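PDB 2D4P: Fe-S binding reductase, putative from Thermus thermophilus, which is of unknown function but belongs to a GNAT-like acetyltransferase family and may therefore transfer acyl groups. Local coordinates for residues Leu39-Gln53 and Val65-Leu79. Numbering follows the deposited sequence.
Sequences LAEEGEEPMGFALAQ and VTRIEGRSVEALRGL
L79 and A75 of helix 73-79 pack on the strands at A40, G48 and A50, and this side of the contact is tight. L79 CD1 sits 3.4 Å from F49 N, beside G48, where any side chain would clash with L79. L79 CD2 lies 4.0 Å from A40 CB, and A75 CB stands 3.5 Å from M47 O. Beneath the helix, strands 45-53 and 65-70 run antiparallel, with paired backbone bonds between F49 and E69 and between L51 and R67; a classic bulge places T66 and R67 opposite L51. On the other sheet face, where L14 of helix 11-16 touches the F49 side chain, F49 CG lies between the backbone N and the carbonyl carbon (chi1 68°), which swings the ring toward E69 and R67. E69 CB covers one ring face in a CH-pi contact. F49 CZ lies 3.9 Å above the R67 guanidinium plane, over its centre. R67 NE donates to E69 OE2 at 2.8 Å, a salt bridge; the oxygen lies in the guanidinium plane and uses its anti lone pair. The terminal nitrogens of R67 reach the carbonyls of R21 and A18.

The turn end is looser: R71 is exposed, E45 partly so, and R71 NH1 and NH2 meet E45 OE2 (3.0 and 2.9 Å) through bent N-H...O angles of 136° and 144°. That oxygen is near the guanidinium plane, but the two groups are almost perpendicular; M47 SD lies over one guanidinium face. An alanine at E45 removes this carboxylate and would probably leave R71 without its anionic mate, its bent chain freer to turn. Farther out, one water donates to both E42 OE1 and E74 OE1, probably easing their like charges. The chemistry implies a beta hairpin, in a fold consistent with the GNAT family, joined by backbone bonds, with A75 and L79 packing the helix onto it and one salt bridge and one water at its margin.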
loop_
_atom_site.group_PDB
_atom_site.type_symbol
_atom_site.label_atom_id
_atom_site.label_comp_id
_atom_site.label_asym_id
_atom_site.label_seq_id
_atom_site.Cartn_x
_atom_site.Cartn_y
_atom_site.Cartn_z
ATOM N N LEU A 39 3.267 2.373 -7.706
ATOM C CA LEU A 39 2.206 2.343 -8.701
ATOM C C LEU A 39 2.369 1.078 -9.538
ATOM O O LEU A 39 3.502 0.705 -9.881
ATOM C CB LEU A 39 2.340 3.577 -9.605
ATOM C CG LEU A 39 1.391 3.767 -10.802
ATOM C CD1 LEU A 39 -0.043 4.047 -10.329
ATOM C CD2 LEU A 39 1.882 4.904 -11.679
ATOM N N ALA A 40 1.239 0.423 -9.818
ATOM C CA ALA A 40 1.154 -0.697 -10.742
ATOM C C ALA A 40 0.538 -0.209 -12.050
ATOM O O ALA A 40 -0.425 0.550 -12.029
ATOM C CB ALA A 40 0.269 -1.775 -10.170
ATOM N N GLU A 41 1.080 -0.674 -13.166
ATOM C CA GLU A 41 0.650 -0.268 -14.507
ATOM C C GLU A 41 0.686 -1.467 -15.427
ATOM O O GLU A 41 1.638 -2.200 -15.370
ATOM C CB GLU A 41 1.708 0.647 -15.106
ATOM C CG GLU A 41 1.609 2.066 -14.710
ATOM C CD GLU A 41 2.699 2.895 -15.355
ATOM O OE1 GLU A 41 3.821 2.423 -15.747
ATOM O OE2 GLU A 41 2.427 4.075 -15.445
ATOM N N GLU A 42 -0.303 -1.607 -16.312
ATOM C CA GLU A 42 -0.280 -2.589 -17.409
ATOM C C GLU A 42 -0.219 -1.791 -18.688
ATOM O O GLU A 42 -1.218 -1.190 -19.111
ATOM C CB GLU A 42 -1.550 -3.454 -17.403
ATOM C CG GLU A 42 -1.544 -4.605 -18.401
ATOM C CD GLU A 42 -0.681 -5.749 -17.921
ATOM O OE1 GLU A 42 -1.177 -6.613 -17.159
ATOM O OE2 GLU A 42 0.494 -5.763 -18.291
ATOM N N GLY A 43 0.960 -1.756 -19.293
ATOM C CA GLY A 43 1.226 -0.795 -20.334
ATOM C C GLY A 43 1.214 0.530 -19.617
ATOM O O GLY A 43 1.977 0.721 -18.671
ATOM N N GLU A 44 0.339 1.438 -20.043
ATOM C CA GLU A 44 0.158 2.705 -19.333
ATOM C C GLU A 44 -1.268 2.849 -18.795
ATOM O O GLU A 44 -1.685 3.935 -18.414
ATOM C CB GLU A 44 0.599 3.902 -20.213
ATOM C CG GLU A 44 1.983 4.471 -19.813
ATOM C CD GLU A 44 2.731 5.157 -20.965
ATOM O OE1 GLU A 44 3.768 5.844 -20.715
ATOM O OE2 GLU A 44 2.298 4.996 -22.134
ATOM N N GLU A 45 -2.005 1.744 -18.753
ATOM C CA GLU A 45 -3.234 1.653 -17.986
ATOM C C GLU A 45 -2.806 1.561 -16.514
ATOM O O GLU A 45 -2.052 0.660 -16.161
ATOM C CB GLU A 45 -3.997 0.391 -18.402
ATOM C CG GLU A 45 -5.386 0.227 -17.805
ATOM C CD GLU A 45 -6.393 1.223 -18.366
ATOM O OE1 GLU A 45 -6.102 1.874 -19.397
ATOM O OE2 GLU A 45 -7.481 1.363 -17.775
ATOM N N PRO A 46 -3.210 2.503 -15.665
ATOM C CA PRO A 46 -2.950 2.341 -14.233
ATOM C C PRO A 46 -3.722 1.132 -13.696
ATOM O O PRO A 46 -4.857 0.903 -14.083
ATOM C CB PRO A 46 -3.473 3.644 -13.605
ATOM C CG PRO A 46 -3.734 4.563 -14.722
ATOM C CD PRO A 46 -3.882 3.778 -15.975
ATOM N N MET A 47 -3.105 0.362 -12.811
ATOM C CA MET A 47 -3.740 -0.850 -12.323
ATOM C C MET A 47 -3.801 -0.943 -10.798
ATOM O O MET A 47 -4.509 -1.795 -10.274
ATOM C CB MET A 47 -3.026 -2.084 -12.885
ATOM C CG MET A 47 -3.303 -2.345 -14.385
ATOM S SD MET A 47 -5.042 -2.671 -14.711
ATOM C CE MET A 47 -5.213 -4.346 -14.065
ATOM N N GLY A 48 -3.065 -0.091 -10.090
ATOM C CA GLY A 48 -3.142 -0.079 -8.647
ATOM C C GLY A 48 -2.097 0.824 -8.045
ATOM O O GLY A 48 -1.193 1.314 -8.740
ATOM N N PHE A 49 -2.199 1.027 -6.743
ATOM C CA PHE A 49 -1.140 1.723 -6.024
ATOM C C PHE A 49 -1.132 1.306 -4.569
ATOM O O PHE A 49 -2.132 0.821 -4.046
ATOM C CB PHE A 49 -1.285 3.257 -6.164
ATOM C CG PHE A 49 -2.507 3.845 -5.469
ATOM C CD1 PHE A 49 -2.493 4.150 -4.117
ATOM C CD2 PHE A 49 -3.636 4.164 -6.203
ATOM C CE1 PHE A 49 -3.602 4.682 -3.506
ATOM C CE2 PHE A 49 -4.756 4.707 -5.589
ATOM C CZ PHE A 49 -4.727 4.975 -4.247
ATOM N N ALA A 50 0.012 1.496 -3.920
ATOM C CA ALA A 50 0.155 1.241 -2.492
ATOM C C ALA A 50 0.822 2.454 -1.860
ATOM O O ALA A 50 1.862 2.896 -2.330
ATOM C CB ALA A 50 0.984 -0.006 -2.232
ATOM N N LEU A 51 0.188 2.996 -0.815
ATOM C CA LEU A 51 0.755 4.075 -0.007
ATOM C C LEU A 51 1.207 3.444 1.283
ATOM O O LEU A 51 0.398 2.909 2.009
ATOM C CB LEU A 51 -0.297 5.135 0.294
ATOM C CG LEU A 51 -1.007 5.684 -0.927
ATOM C CD1 LEU A 51 -1.912 6.804 -0.462
ATOM C CD2 LEU A 51 -0.058 6.139 -2.038
ATOM N N ALA A 52 2.505 3.463 1.511
ATOM C CA ALA A 52 3.120 2.808 2.663
ATOM C C ALA A 52 4.241 3.661 3.244
ATOM O O ALA A 52 4.836 4.487 2.563
ATOM C CB ALA A 52 3.624 1.420 2.310
ATOM N N GLN A 53 4.523 3.448 4.526
ATOM C CA GLN A 53 5.491 4.274 5.246
ATOM C C GLN A 53 6.065 3.546 6.433
ATOM O O GLN A 53 5.428 2.646 7.008
ATOM C CB GLN A 53 4.848 5.601 5.723
ATOM C CG GLN A 53 3.775 5.394 6.782
ATOM C CD GLN A 53 3.071 6.712 7.124
ATOM O OE1 GLN A 53 3.716 7.630 7.649
ATOM N NE2 GLN A 53 1.795 6.816 6.781
ATOM N N VAL A 65 1.179 -0.259 5.455
ATOM C CA VAL A 65 0.501 0.059 4.202
ATOM C C VAL A 65 -0.813 0.755 4.584
ATOM O O VAL A 65 -1.785 0.120 4.991
ATOM C CB VAL A 65 0.223 -1.197 3.344
ATOM C CG1 VAL A 65 -0.399 -0.778 2.023
ATOM C CG2 VAL A 65 1.473 -2.028 3.105
ATOM N N THR A 66 -0.797 2.054 4.444
ATOM C CA THR A 66 -1.867 2.936 4.763
ATOM C C THR A 66 -3.035 2.744 3.837
ATOM O O THR A 66 -4.209 2.839 4.236
ATOM C CB THR A 66 -1.262 4.403 4.671
ATOM O OG1 THR A 66 -0.114 4.459 5.560
ATOM C CG2 THR A 66 -2.207 5.350 5.169
ATOM N N ARG A 67 -2.721 2.501 2.565
ATOM C CA ARG A 67 -3.719 2.306 1.552
ATOM C C ARG A 67 -3.206 1.448 0.419
ATOM O O ARG A 67 -2.092 1.661 -0.057
ATOM C CB ARG A 67 -4.164 3.654 0.973
ATOM C CG ARG A 67 -5.339 3.507 0.059
ATOM C CD ARG A 67 -5.990 4.801 -0.251
ATOM N NE ARG A 67 -7.149 4.604 -1.114
ATOM C CZ ARG A 67 -7.773 5.606 -1.697
ATOM N NH1 ARG A 67 -7.331 6.845 -1.504
ATOM N NH2 ARG A 67 -8.809 5.365 -2.499
ATOM N N ILE A 68 -4.055 0.548 -0.055
ATOM C CA ILE A 68 -3.730 -0.206 -1.264
ATOM C C ILE A 68 -4.999 -0.309 -2.105
ATOM O O ILE A 68 -6.096 -0.538 -1.580
ATOM C CB ILE A 68 -3.087 -1.578 -0.939
ATOM C CG1 ILE A 68 -2.569 -2.220 -2.236
ATOM C CG2 ILE A 68 -4.047 -2.533 -0.218
ATOM C CD1 ILE A 68 -1.773 -3.534 -2.001
ATOM N N GLU A 69 -4.837 -0.075 -3.396
ATOM C CA GLU A 69 -5.896 -0.178 -4.362
ATOM C C GLU A 69 -5.382 -0.986 -5.529
ATOM O O GLU A 69 -4.205 -0.879 -5.887
ATOM C CB GLU A 69 -6.362 1.206 -4.827
ATOM C CG GLU A 69 -6.846 2.136 -3.719
ATOM C CD GLU A 69 -8.092 1.649 -2.975
ATOM O OE1 GLU A 69 -8.800 0.759 -3.464
ATOM O OE2 GLU A 69 -8.363 2.191 -1.885
ATOM N N GLY A 70 -6.260 -1.778 -6.132
ATOM C CA GLY A 70 -5.868 -2.573 -7.282
ATOM C C GLY A 70 -7.020 -3.215 -8.032
ATOM O O GLY A 70 -8.012 -3.624 -7.437
ATOM N N ARG A 71 -6.851 -3.310 -9.345
ATOM C CA ARG A 71 -7.896 -3.767 -10.248
ATOM C C ARG A 71 -7.923 -5.277 -10.441
ATOM O O ARG A 71 -8.847 -5.820 -11.097
ATOM C CB ARG A 71 -7.705 -3.085 -11.580
ATOM C CG ARG A 71 -8.169 -1.656 -11.573
ATOM C CD ARG A 71 -8.755 -1.238 -12.910
ATOM N NE ARG A 71 -8.137 -0.008 -13.379
ATOM C CZ ARG A 71 -8.153 0.418 -14.637
ATOM N NH1 ARG A 71 -8.784 -0.282 -15.584
ATOM N NH2 ARG A 71 -7.542 1.563 -14.932
ATOM N N SER A 72 -6.924 -5.957 -9.888
ATOM C CA SER A 72 -6.828 -7.399 -9.981
ATOM C C SER A 72 -5.986 -7.953 -8.843
ATOM O O SER A 72 -5.189 -7.240 -8.253
ATOM C CB SER A 72 -6.193 -7.784 -11.318
ATOM O OG SER A 72 -4.829 -7.386 -11.378
ATOM N N VAL A 73 -6.147 -9.237 -8.571
ATOM C CA VAL A 73 -5.237 -9.929 -7.652
ATOM C C VAL A 73 -3.772 -9.747 -8.077
ATOM O O VAL A 73 -2.909 -9.456 -7.239
ATOM C CB VAL A 73 -5.591 -11.404 -7.505
ATOM C CG1 VAL A 73 -4.485 -12.161 -6.763
ATOM C CG2 VAL A 73 -6.936 -11.564 -6.796
ATOM N N GLU A 74 -3.505 -9.870 -9.375
ATOM C CA GLU A 74 -2.163 -9.696 -9.885
ATOM C C GLU A 74 -1.585 -8.322 -9.499
ATOM O O GLU A 74 -0.458 -8.236 -9.033
ATOM C CB GLU A 74 -2.111 -9.926 -11.409
ATOM C CG GLU A 74 -0.716 -9.780 -11.980
ATOM C CD GLU A 74 -0.638 -9.840 -13.494
ATOM O OE1 GLU A 74 -1.686 -10.018 -14.146
ATOM O OE2 GLU A 74 0.493 -9.682 -14.028
ATOM N N ALA A 75 -2.347 -7.250 -9.686
ATOM C CA ALA A 75 -1.869 -5.912 -9.324
ATOM C C ALA A 75 -1.601 -5.826 -7.806
ATOM O O ALA A 75 -0.568 -5.326 -7.345
ATOM C CB ALA A 75 -2.863 -4.872 -9.764
ATOM N N LEU A 76 -2.530 -6.334 -7.021
ATOM C CA LEU A 76 -2.408 -6.260 -5.569
ATOM C C LEU A 76 -1.195 -7.042 -5.085
ATOM O O LEU A 76 -0.456 -6.575 -4.224
ATOM C CB LEU A 76 -3.694 -6.771 -4.921
ATOM C CG LEU A 76 -4.899 -5.854 -5.130
ATOM C CD1 LEU A 76 -6.201 -6.595 -4.688
ATOM C CD2 LEU A 76 -4.758 -4.531 -4.405
ATOM N N ARG A 77 -1.010 -8.243 -5.625
ATOM C CA ARG A 77 0.142 -9.068 -5.248
ATOM C C ARG A 77 1.471 -8.388 -5.553
ATOM O O ARG A 77 2.383 -8.393 -4.727
ATOM C CB ARG A 77 0.108 -10.429 -5.933
ATOM C CG ARG A 77 -0.900 -11.388 -5.384
ATOM C CD ARG A 77 -0.773 -12.762 -6.021
ATOM N NE ARG A 77 0.520 -13.376 -5.716
ATOM C CZ ARG A 77 0.926 -14.543 -6.205
ATOM N NH1 ARG A 77 0.155 -15.251 -7.016
ATOM N NH2 ARG A 77 2.116 -15.013 -5.883
ATOM N N GLY A 78 1.588 -7.792 -6.739
ATOM C CA GLY A 78 2.831 -7.176 -7.146
ATOM C C GLY A 78 3.140 -5.941 -6.331
ATOM O O GLY A 78 4.302 -5.673 -6.010
ATOM N N LEU A 79 2.097 -5.183 -5.978
ATOM C CA LEU A 79 2.269 -4.039 -5.085
ATOM C C LEU A 79 2.771 -4.503 -3.701
ATOM O O LEU A 79 3.702 -3.923 -3.121
ATOM C CB LEU A 79 0.976 -3.253 -4.952
ATOM C CG LEU A 79 0.537 -2.463 -6.186
ATOM C CD1 LEU A 79 -0.893 -2.081 -6.106
ATOM C CD2 LEU A 79 1.433 -1.253 -6.420
HETATM O O HOH W 1 -1.438 -9.221 -16.733
#